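Local atomic coordinates of BolA (Coxiella burnetii, PDB entry 3TR3), a protein that is of unknown function but belongs to the BolA/IbaG family, whose members are linked to stress responses, and binds a cobalt ion in the crystal. Residues B[4-7]-B[8-11]; B[59-62]-B[63-67]. One frame throughout, in Å; residues are numbered along the deposited sequence.

Contact 1: B[4-7]-B[8-11]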
# COMPACT_ATOMS: atom_id res chain seq x y z
N MSE B 4 12.07 -15.92 0.68
CA MSE B 4 12.10 -14.84 1.66
C MSE B 4 11.11 -13.69 1.35
O MSE B 4 11.43 -12.75 0.62
CB MSE B 4 13.50 -14.31 1.75
CG MSE B 4 13.70 -13.36 2.88
SE MSE B 4 15.61 -13.23 3.29
CE MSE B 4 15.96 -15.01 4.06
N VAL B 5 9.92 -13.75 1.96
CA VAL B 5 8.77 -12.99 1.48
C VAL B 5 8.84 -11.51 1.84
O VAL B 5 9.15 -11.14 2.98
CB VAL B 5 7.41 -13.66 1.98
CG1 VAL B 5 6.19 -12.97 1.42
CG2 VAL B 5 7.36 -15.09 1.58
N THR B 6 8.54 -10.65 0.88
CA THR B 6 8.52 -9.22 1.19
C THR B 6 7.11 -8.68 1.16
O THR B 6 6.18 -9.38 0.75
CB THR B 6 9.37 -8.36 0.20
OG1 THR B 6 8.88 -8.55 -1.13
CG2 THR B 6 10.88 -8.73 0.30
N THR B 7 6.95 -7.44 1.58
CA THR B 7 5.64 -6.83 1.50
C THR B 7 5.21 -6.60 0.04
O THR B 7 4.03 -6.60 -0.25
CB THR B 7 5.55 -5.51 2.27
OG1 THR B 7 6.51 -4.59 1.74
CG2 THR B 7 5.81 -5.75 3.75
N HIS B 8 6.17 -6.38 -0.86
CA HIS B 8 5.87 -6.16 -2.28
C HIS B 8 5.41 -7.48 -2.95
O HIS B 8 4.65 -7.47 -3.90
CB HIS B 8 7.11 -5.58 -3.00
CG HIS B 8 6.84 -5.08 -4.39
ND1 HIS B 8 5.98 -4.04 -4.66
CD2 HIS B 8 7.33 -5.48 -5.59
CE1 HIS B 8 5.96 -3.81 -5.96
NE2 HIS B 8 6.77 -4.67 -6.55
N ASP B 9 5.92 -8.61 -2.47
CA ASP B 9 5.40 -9.91 -2.83
C ASP B 9 3.90 -10.02 -2.48
O ASP B 9 3.10 -10.36 -3.33
CB ASP B 9 6.16 -11.02 -2.11
CG ASP B 9 7.57 -11.21 -2.63
OD1 ASP B 9 7.84 -10.93 -3.82
OD2 ASP B 9 8.42 -11.64 -1.81
N ILE B 10 3.56 -9.77 -1.22
CA ILE B 10 2.22 -9.94 -0.74
C ILE B 10 1.29 -9.14 -1.67
O ILE B 10 0.23 -9.64 -2.09
CB ILE B 10 2.04 -9.41 0.72
CG1 ILE B 10 2.95 -10.14 1.72
CG2 ILE B 10 0.57 -9.48 1.15
CD1 ILE B 10 2.74 -11.62 1.82
N LYS B 11 1.72 -7.93 -2.02
CA LYS B 11 0.91 -7.00 -2.81
C LYS B 11 0.74 -7.44 -4.26
O LYS B 11 -0.38 -7.39 -4.80
CB LYS B 11 1.48 -5.58 -2.75
CG LYS B 11 1.11 -4.70 -3.93
CD LYS B 11 1.47 -3.24 -3.65
CE LYS B 11 1.55 -2.43 -4.95
NZ LYS B 11 0.23 -1.98 -5.44
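T6 OG1 sits between its own backbone N and carbonyl carbon (chi1 59°), while D9 CG turns back beside its own backbone N (chi1 -71°); each side chain thereby reaches the other's main-chain N-H. The result is a capping box at the start of helix 7-17, with T6 as N-cap. T6 OG1 accepts from D9 N at 3.2 Å. In return T6 N donates to D9 OD2 at 2.9 Å, a straight bond of 165° at the hydrogen that meets the oxygen from above the carboxylate plane. Two backbone N-H groups near the helix start are thus satisfied by side chains, and the negative D9 lies at the helix N-terminus, where the helix dipole would probably stabilise it. The same OD2 also bonds to ND2 of N2, so it has partners at two points of the chain before the helix. Regular helical bonding starts weakly, with I10 N to T6 O at 3.3 Å, and continues with K11 N to T7 O at 3.2 Å. T7 and H8 turn to the second subunit: T7 OG1 bonds to E27 of that chain, and H8 ND1 makes a weaker bond to the same glutamate. The polar box has an apolar counterpart, where V5 and I10, both buried, also rest on F33 of strand 32-38. Their side chains meet at about a right angle, and V5 CG1 touches I10 CD1 at 3.7 Å.

Contact 2: B[59-62]-B[63-67]; sequences GSHM and QSDIH. With CO (cobalt (II) ion), chain D.
H61 and D65, one helical turn apart, meet in a His-carboxylate hydrogen bond: ND1 of the imidazole donates to D65 OD2 at 3.1 Å, nearly straight at 170°. The oxygen lies at the ring edge, close to the ring plane, and is approached on its anti side, with ring and carboxylate planes 47° apart. The bond and the stack of the imidazole on W13 of helix 7-17 together would hold the ring's rotation. The same oxygen takes a weak bond from the backbone N of N2. The tight part centres on H61 O, which takes two backbone bonds, from D65 N at 2.8 Å and from I66 N at 2.9 Å. The second, from five residues on, marks a wider pi-type turn; the CB of I66 points back to 59-62. With CG1 beside its own backbone N (chi1 -53°), I66 lays that atom 3.5 Å from H61 O; its side chain is buried against I10 and W13. M62, bent at its second and third torsions, crosses I66 at about a right angle; M62 CE lies 3.5 Å from I66 O and 4.1 Å from I66 CG2. The outer side is looser. S60, Q63 and S64 are exposed; there S64 N bonds to S60 O at 2.9 Å, but the two bonds made by Q63 N, to G59 O and S60 O, are both weak. A water hydrogen-bonded to S60 OG donates a weak bond to D65 OD2. H67 leads away from the helical turns and binds the cobalt through NE2 at 2.2 Å. H32 is the second histidine on the ion, making this a two-histidine cobalt site, H67 following the pi-type turn and H32 on strand 32-38.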
# COMPACT_ATOMS: atom_id res chain seq x y z
N GLY B 59 -2.70 -18.78 -3.31
CA GLY B 59 -2.38 -20.13 -3.72
C GLY B 59 -1.33 -20.81 -2.88
O GLY B 59 -1.46 -20.89 -1.66
N SER B 60 -0.27 -21.27 -3.54
CA SER B 60 0.78 -22.00 -2.86
C SER B 60 1.68 -21.11 -1.99
O SER B 60 2.35 -21.60 -1.08
CB SER B 60 1.62 -22.77 -3.89
OG SER B 60 2.41 -21.89 -4.65
N HIS B 61 1.70 -19.80 -2.28
CA HIS B 61 2.43 -18.85 -1.46
C HIS B 61 1.89 -18.89 -0.03
O HIS B 61 2.66 -18.85 0.95
CB HIS B 61 2.34 -17.44 -2.05
CG HIS B 61 2.96 -17.31 -3.41
ND1 HIS B 61 4.28 -17.62 -3.66
CD2 HIS B 61 2.43 -16.94 -4.61
CE1 HIS B 61 4.55 -17.43 -4.94
NE2 HIS B 61 3.43 -17.03 -5.53
N MSE B 62 0.57 -18.98 0.06
CA MSE B 62 -0.09 -19.04 1.35
C MSE B 62 0.18 -20.36 2.04
O MSE B 62 0.22 -20.46 3.27
CB MSE B 62 -1.61 -18.84 1.20
CG MSE B 62 -2.31 -18.45 2.51
SE MSE B 62 -1.53 -16.85 3.50
CE MSE B 62 -1.02 -17.64 5.21
N GLN B 63 0.37 -21.39 1.25
CA GLN B 63 0.46 -22.71 1.83
C GLN B 63 1.83 -22.92 2.38
O GLN B 63 1.98 -23.45 3.48
CB GLN B 63 0.10 -23.76 0.76
CG GLN B 63 0.57 -25.15 1.07
CD GLN B 63 0.27 -26.13 -0.06
OE1 GLN B 63 0.36 -25.78 -1.25
NE2 GLN B 63 -0.09 -27.38 0.30
N SER B 64 2.83 -22.48 1.63
CA SER B 64 4.25 -22.78 1.90
C SER B 64 5.16 -21.59 2.30
O SER B 64 6.12 -21.79 3.04
CB SER B 64 4.86 -23.47 0.67
OG SER B 64 4.38 -24.80 0.59
N ASP B 65 4.88 -20.38 1.81
CA ASP B 65 5.83 -19.26 1.96
C ASP B 65 5.50 -18.25 3.05
O ASP B 65 6.40 -17.73 3.69
CB ASP B 65 5.99 -18.48 0.65
CG ASP B 65 6.46 -19.36 -0.50
OD1 ASP B 65 7.06 -20.44 -0.25
OD2 ASP B 65 6.22 -18.95 -1.66
N ILE B 66 4.20 -17.98 3.24
CA ILE B 66 3.74 -16.95 4.17
C ILE B 66 3.33 -17.59 5.48
O ILE B 66 2.36 -18.33 5.53
CB ILE B 66 2.56 -16.17 3.59
CG1 ILE B 66 2.88 -15.63 2.20
CG2 ILE B 66 2.09 -15.06 4.51
CD1 ILE B 66 1.70 -14.94 1.59
N HIS B 67 4.08 -17.31 6.55
CA HIS B 67 3.82 -17.92 7.85
C HIS B 67 2.49 -17.42 8.45
O HIS B 67 1.66 -18.22 8.91
CB HIS B 67 5.07 -17.73 8.76
CG HIS B 67 4.81 -17.87 10.24
ND1 HIS B 67 4.74 -19.09 10.87
CD2 HIS B 67 4.67 -16.94 11.21
CE1 HIS B 67 4.52 -18.91 12.16
NE2 HIS B 67 4.48 -17.61 12.39
CO CO D . 4.76 -16.79 14.46
O HOH W 1 5.21 -20.96 -4.27

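In the fold
Contact 1 opens helix 7-17, whereas contact 2 runs through the short helix 59-65 into the loop after it; their centres lie about 11 Å apart. Contact 1 is partly buried and borders the second subunit, whereas contact 2 is a surface contact that no other protein chain of the assembly touches. They meet through apolar atoms: I10 CD1 packs 3.5 Å from I66 CD1. An aspartate serves each differently, binding backbone N-H in contact 1 and an imidazole in contact 2; N2 bonds to D9 through ND2, and only weakly to D65 through its backbone N. In contact 2, H67 shares the cobalt with H32, tying the segment after helix 59-65 to strand 32-38; contact 1 reaches that strand through F33.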